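Local coordinates for protein molybdopterin synthase catalytic subunit (Helicobacter pylori, PDB 3RPF) that probably converts precursor Z into molybdopterin by inserting two sulfur atoms, supplied by the small subunit MoaD, to make the dithiolene group, at residues A[61-74]-A[103-115]. Sequence-based numbering, arbitrary orientation.
Sequences WFEKWHHKAKDLGV and NALELYENFIEDF
W65 of helix 61-71 fits as a knob among L107, N110, F111 and D114 of helix 103-115, the two helices running nearly antiparallel (161°) with axes 10.8 Å apart. F111 presses an edge toward the face of the W65 five-membered ring in an edge-to-face pair, CD1 lying 3.7 Å from W65 CG, while its own CA sits over the six-membered ring in a CH-pi contact. The indole N-H points almost straight at the carboxylate: W65 NE1 donates to D114 OD2 at 2.7 Å, in the plane of the indole but from above that of the carboxylate. W61 NE1 adds a weak, bent bond to the same oxygen, so a single carboxylate oxygen accepts from two indoles, one of them weakly. With CG anti to the backbone N (chi1 179°), the W61 ring is carried toward helix 103-115, where CH2 lies 3.6 Å from F111 CE1 and also meets F115 CB. F62 completes the aromatic cluster from the sheet side, its CE1 3.5 Å from F111 CZ. Further along, L107 CD1 nestles against V74 CB at 3.5 Å and also touches A69 and L72. The solvent side is looser: K68 only skirts L107 CD2, and of the N110 side chain, CB is what meets W65 CH2. At the Schellman turn that ends the helix at G73, N103 ND2 donates to L72 O at 3.3 Å, on a carbonyl lone pair, and a water also bonds to L72 O. Beneath, F111 and A69 rest on L76, and L107 on S96: two antiparallel helices layered on a mixed sheet, as in the alpha/beta hammerhead fold of MoaE.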
loop_
_atom_site.group_PDB
_atom_site.type_symbol
_atom_site.label_atom_id
_atom_site.label_comp_id
_atom_site.label_asym_id
_atom_site.label_seq_id
_atom_site.Cartn_x
_atom_site.Cartn_y
_atom_site.Cartn_z
ATOM N N TRP A 61 -3.169 18.390 -11.716
ATOM C CA TRP A 61 -2.171 17.824 -10.804
ATOM C C TRP A 61 -2.162 16.293 -10.860
ATOM O O TRP A 61 -1.103 15.659 -10.994
ATOM C CB TRP A 61 -2.430 18.291 -9.353
ATOM C CG TRP A 61 -1.445 17.706 -8.362
ATOM C CD1 TRP A 61 -0.176 18.154 -8.095
ATOM C CD2 TRP A 61 -1.643 16.553 -7.522
ATOM N NE1 TRP A 61 0.417 17.359 -7.133
ATOM C CE2 TRP A 61 -0.460 16.367 -6.771
ATOM C CE3 TRP A 61 -2.703 15.662 -7.337
ATOM C CZ2 TRP A 61 -0.307 15.319 -5.857
ATOM C CZ3 TRP A 61 -2.553 14.617 -6.420
ATOM C CH2 TRP A 61 -1.367 14.461 -5.692
ATOM N N PHE A 62 -3.337 15.683 -10.743
ATOM C CA PHE A 62 -3.366 14.236 -10.700
ATOM C C PHE A 62 -3.008 13.656 -12.063
ATOM O O PHE A 62 -2.375 12.607 -12.144
ATOM C CB PHE A 62 -4.704 13.681 -10.218
ATOM C CG PHE A 62 -4.716 12.171 -10.150
ATOM C CD1 PHE A 62 -4.067 11.516 -9.118
ATOM C CD2 PHE A 62 -5.307 11.410 -11.151
ATOM C CE1 PHE A 62 -4.035 10.121 -9.057
ATOM C CE2 PHE A 62 -5.281 10.010 -11.094
ATOM C CZ PHE A 62 -4.643 9.373 -10.047
ATOM N N GLU A 63 -3.394 14.334 -13.139
ATOM C CA GLU A 63 -3.150 13.765 -14.470
ATOM C C GLU A 63 -1.655 13.599 -14.715
ATOM O O GLU A 63 -1.227 12.662 -15.406
ATOM C CB GLU A 63 -3.816 14.598 -15.571
ATOM C CG GLU A 63 -4.437 13.754 -16.691
ATOM C CD GLU A 63 -5.659 12.968 -16.229
ATOM O OE1 GLU A 63 -6.195 13.289 -15.145
ATOM O OE2 GLU A 63 -6.086 12.033 -16.946
ATOM N N LYS A 64 -0.848 14.492 -14.141
ATOM C CA LYS A 64 0.608 14.345 -14.244
ATOM C C LYS A 64 1.092 13.086 -13.524
ATOM O O LYS A 64 1.980 12.399 -14.011
ATOM C CB LYS A 64 1.331 15.574 -13.700
ATOM N N TRP A 65 0.519 12.788 -12.365
ATOM C CA TRP A 65 0.898 11.576 -11.649
ATOM C C TRP A 65 0.428 10.335 -12.397
ATOM O O TRP A 65 1.173 9.354 -12.528
ATOM C CB TRP A 65 0.319 11.574 -10.230
ATOM C CG TRP A 65 1.252 12.130 -9.184
ATOM C CD1 TRP A 65 1.119 13.317 -8.507
ATOM C CD2 TRP A 65 2.456 11.526 -8.702
ATOM N NE1 TRP A 65 2.168 13.480 -7.631
ATOM C CE2 TRP A 65 2.999 12.396 -7.731
ATOM C CE3 TRP A 65 3.122 10.324 -8.983
ATOM C CZ2 TRP A 65 4.182 12.100 -7.047
ATOM C CZ3 TRP A 65 4.293 10.038 -8.302
ATOM C CH2 TRP A 65 4.812 10.920 -7.347
ATOM N N HIS A 66 -0.809 10.359 -12.879
ATOM C CA HIS A 66 -1.303 9.228 -13.666
ATOM C C HIS A 66 -0.372 8.923 -14.842
ATOM O O HIS A 66 -0.009 7.768 -15.085
ATOM C CB HIS A 66 -2.730 9.490 -14.153
ATOM C CG HIS A 66 -3.299 8.384 -14.990
ATOM N ND1 HIS A 66 -3.790 7.216 -14.443
ATOM C CD2 HIS A 66 -3.450 8.266 -16.328
ATOM C CE1 HIS A 66 -4.222 6.429 -15.411
ATOM N NE2 HIS A 66 -4.027 7.039 -16.565
ATOM N N HIS A 67 0.040 9.949 -15.580
ATOM C CA HIS A 67 0.890 9.693 -16.746
ATOM C C HIS A 67 2.331 9.316 -16.405
ATOM O O HIS A 67 2.963 8.553 -17.140
ATOM C CB HIS A 67 0.814 10.847 -17.751
ATOM C CG HIS A 67 -0.481 10.884 -18.495
ATOM N ND1 HIS A 67 -1.407 11.887 -18.332
ATOM C CD2 HIS A 67 -1.023 10.008 -19.382
ATOM C CE1 HIS A 67 -2.459 11.644 -19.099
ATOM N NE2 HIS A 67 -2.248 10.509 -19.740
ATOM N N LYS A 68 2.854 9.831 -15.295
ATOM C CA LYS A 68 4.171 9.391 -14.826
ATOM C C LYS A 68 4.118 7.910 -14.463
ATOM O O LYS A 68 5.054 7.166 -14.717
ATOM C CB LYS A 68 4.612 10.216 -13.611
ATOM C CG LYS A 68 5.683 9.531 -12.769
ATOM C CD LYS A 68 6.433 10.533 -11.901
ATOM C CE LYS A 68 7.254 9.822 -10.825
ATOM N NZ LYS A 68 8.262 10.716 -10.170
ATOM N N ALA A 69 3.006 7.500 -13.868
ATOM C CA ALA A 69 2.787 6.114 -13.511
ATOM C C ALA A 69 2.706 5.236 -14.763
ATOM O O ALA A 69 3.323 4.163 -14.843
ATOM C CB ALA A 69 1.510 6.015 -12.679
ATOM N N LYS A 70 1.943 5.693 -15.746
ATOM C CA LYS A 70 1.746 4.924 -16.972
ATOM C C LYS A 70 3.067 4.668 -17.681
ATOM O O LYS A 70 3.297 3.565 -18.192
ATOM C CB LYS A 70 0.775 5.653 -17.901
ATOM C CG LYS A 70 0.325 4.810 -19.087
ATOM C CD LYS A 70 -0.825 5.497 -19.812
ATOM C CE LYS A 70 -1.219 4.726 -21.071
ATOM N NZ LYS A 70 -2.272 5.445 -21.852
ATOM N N ASP A 71 3.933 5.678 -17.727
ATOM C CA ASP A 71 5.262 5.484 -18.316
ATOM C C ASP A 71 6.036 4.339 -17.669
ATOM O O ASP A 71 6.933 3.772 -18.279
ATOM C CB ASP A 71 6.067 6.780 -18.240
ATOM C CG ASP A 71 5.666 7.761 -19.311
ATOM O OD1 ASP A 71 4.995 7.319 -20.273
ATOM O OD2 ASP A 71 6.020 8.960 -19.198
ATOM N N LEU A 72 5.690 4.000 -16.431
ATOM C CA LEU A 72 6.382 2.931 -15.712
ATOM C C LEU A 72 5.584 1.639 -15.703
ATOM O O LEU A 72 5.929 0.708 -14.985
ATOM C CB LEU A 72 6.675 3.350 -14.273
ATOM C CG LEU A 72 7.673 4.487 -14.081
ATOM C CD1 LEU A 72 7.919 4.715 -12.604
ATOM C CD2 LEU A 72 8.967 4.164 -14.777
ATOM N N GLY A 73 4.510 1.583 -16.483
ATOM C CA GLY A 73 3.719 0.362 -16.571
ATOM C C GLY A 73 2.739 0.209 -15.418
ATOM O O GLY A 73 2.211 -0.877 -15.189
ATOM N N VAL A 74 2.485 1.296 -14.697
ATOM C CA VAL A 74 1.601 1.261 -13.531
ATOM C C VAL A 74 0.325 2.081 -13.747
ATOM O O VAL A 74 0.390 3.225 -14.194
ATOM C CB VAL A 74 2.337 1.809 -12.299
ATOM C CG1 VAL A 74 1.388 1.980 -11.110
ATOM C CG2 VAL A 74 3.506 0.882 -11.941
ATOM N N ASN A 103 7.722 -1.208 -9.205
ATOM C CA ASN A 103 7.292 0.142 -9.588
ATOM C C ASN A 103 5.963 0.522 -8.956
ATOM O O ASN A 103 5.749 1.680 -8.607
ATOM C CB ASN A 103 7.193 0.304 -11.108
ATOM C CG ASN A 103 8.514 0.076 -11.807
ATOM O OD1 ASN A 103 9.574 0.087 -11.182
ATOM N ND2 ASN A 103 8.457 -0.126 -13.119
ATOM N N ALA A 104 5.058 -0.443 -8.833
ATOM C CA ALA A 104 3.743 -0.160 -8.250
ATOM C C ALA A 104 3.881 0.313 -6.813
ATOM O O ALA A 104 3.211 1.260 -6.389
ATOM C CB ALA A 104 2.860 -1.392 -8.309
ATOM N N LEU A 105 4.736 -0.358 -6.050
ATOM C CA LEU A 105 4.938 0.022 -4.652
ATOM C C LEU A 105 5.666 1.361 -4.515
ATOM O O LEU A 105 5.405 2.115 -3.585
ATOM C CB LEU A 105 5.722 -1.066 -3.914
ATOM C CG LEU A 105 4.900 -2.289 -3.524
ATOM C CD1 LEU A 105 5.819 -3.446 -3.117
ATOM C CD2 LEU A 105 3.966 -1.944 -2.402
ATOM N N GLU A 106 6.593 1.643 -5.424
ATOM C CA GLU A 106 7.352 2.886 -5.358
ATOM C C GLU A 106 6.452 4.072 -5.677
ATOM O O GLU A 106 6.463 5.073 -4.964
ATOM C CB GLU A 106 8.548 2.849 -6.320
ATOM N N LEU A 107 5.657 3.963 -6.735
ATOM C CA LEU A 107 4.732 5.055 -7.072
ATOM C C LEU A 107 3.714 5.286 -5.956
ATOM O O LEU A 107 3.346 6.419 -5.650
ATOM C CB LEU A 107 4.017 4.752 -8.377
ATOM C CG LEU A 107 4.834 5.098 -9.613
ATOM C CD1 LEU A 107 4.377 4.261 -10.783
ATOM C CD2 LEU A 107 4.688 6.581 -9.911
ATOM N N TYR A 108 3.268 4.196 -5.345
ATOM C CA TYR A 108 2.256 4.254 -4.293
ATOM C C TYR A 108 2.751 5.107 -3.138
ATOM O O TYR A 108 2.072 6.047 -2.726
ATOM C CB TYR A 108 1.997 2.834 -3.838
ATOM C CG TYR A 108 1.093 2.596 -2.645
ATOM C CD1 TYR A 108 -0.285 2.476 -2.794
ATOM C CD2 TYR A 108 1.633 2.363 -1.386
ATOM C CE1 TYR A 108 -1.108 2.199 -1.696
ATOM C CE2 TYR A 108 0.831 2.081 -0.297
ATOM C CZ TYR A 108 -0.526 1.985 -0.445
ATOM O OH TYR A 108 -1.283 1.672 0.680
ATOM N N GLU A 109 3.937 4.780 -2.637
ATOM C CA GLU A 109 4.592 5.561 -1.590
ATOM C C GLU A 109 4.756 7.016 -2.006
ATOM O O GLU A 109 4.372 7.931 -1.272
ATOM C CB GLU A 109 5.982 4.980 -1.303
ATOM N N ASN A 110 5.360 7.226 -3.168
ATOM C CA ASN A 110 5.665 8.578 -3.622
ATOM C C ASN A 110 4.401 9.399 -3.858
ATOM O O ASN A 110 4.329 10.573 -3.489
ATOM C CB ASN A 110 6.522 8.539 -4.889
ATOM C CG ASN A 110 7.927 8.014 -4.632
ATOM O OD1 ASN A 110 8.423 8.060 -3.508
ATOM N ND2 ASN A 110 8.575 7.518 -5.678
ATOM N N PHE A 111 3.398 8.784 -4.467
ATOM C CA PHE A 111 2.142 9.490 -4.705
ATOM C C PHE A 111 1.467 9.939 -3.420
ATOM O O PHE A 111 1.080 11.102 -3.284
ATOM C CB PHE A 111 1.155 8.626 -5.482
ATOM C CG PHE A 111 -0.214 9.247 -5.603
ATOM C CD1 PHE A 111 -0.409 10.345 -6.428
ATOM C CD2 PHE A 111 -1.291 8.743 -4.904
ATOM C CE1 PHE A 111 -1.649 10.929 -6.560
ATOM C CE2 PHE A 111 -2.549 9.331 -5.024
ATOM C CZ PHE A 111 -2.719 10.432 -5.860
ATOM N N ILE A 112 1.301 9.017 -2.477
ATOM C CA ILE A 112 0.557 9.335 -1.260
ATOM C C ILE A 112 1.198 10.497 -0.512
ATOM O O ILE A 112 0.500 11.369 0.009
ATOM C CB ILE A 112 0.401 8.095 -0.335
ATOM C CG1 ILE A 112 -0.362 6.997 -1.073
ATOM C CG2 ILE A 112 -0.345 8.480 0.946
ATOM C CD1 ILE A 112 -0.444 5.675 -0.305
ATOM N N GLU A 113 2.528 10.522 -0.479
ATOM C CA GLU A 113 3.256 11.589 0.210
ATOM C C GLU A 113 3.074 12.920 -0.521
ATOM O O GLU A 113 2.823 13.947 0.105
ATOM C CB GLU A 113 4.744 11.234 0.317
ATOM C CG GLU A 113 5.646 12.330 0.911
ATOM C CD GLU A 113 5.425 12.565 2.403
ATOM O OE1 GLU A 113 4.452 12.018 2.968
ATOM O OE2 GLU A 113 6.230 13.304 3.017
ATOM N N ASP A 114 3.183 12.898 -1.845
ATOM C CA ASP A 114 2.976 14.114 -2.628
ATOM C C ASP A 114 1.546 14.606 -2.474
ATOM O O ASP A 114 1.303 15.809 -2.334
ATOM C CB ASP A 114 3.288 13.868 -4.098
ATOM C CG ASP A 114 3.506 15.167 -4.865
ATOM O OD1 ASP A 114 4.444 15.901 -4.497
ATOM O OD2 ASP A 114 2.756 15.456 -5.819
ATOM N N PHE A 115 0.603 13.674 -2.504
ATOM C CA PHE A 115 -0.805 14.003 -2.355
ATOM C C PHE A 115 -1.070 14.758 -1.050
ATOM O O PHE A 115 -1.683 15.828 -1.044
ATOM C CB PHE A 115 -1.651 12.730 -2.408
ATOM C CG PHE A 115 -3.113 12.968 -2.130
ATOM C CD1 PHE A 115 -3.983 13.249 -3.158
ATOM C CD2 PHE A 115 -3.605 12.919 -0.835
ATOM C CE1 PHE A 115 -5.326 13.484 -2.913
ATOM C CE2 PHE A 115 -4.954 13.154 -0.583
ATOM C CZ PHE A 115 -5.807 13.435 -1.630
HETATM O O HOH W 1 5.871 -1.634 -13.758
#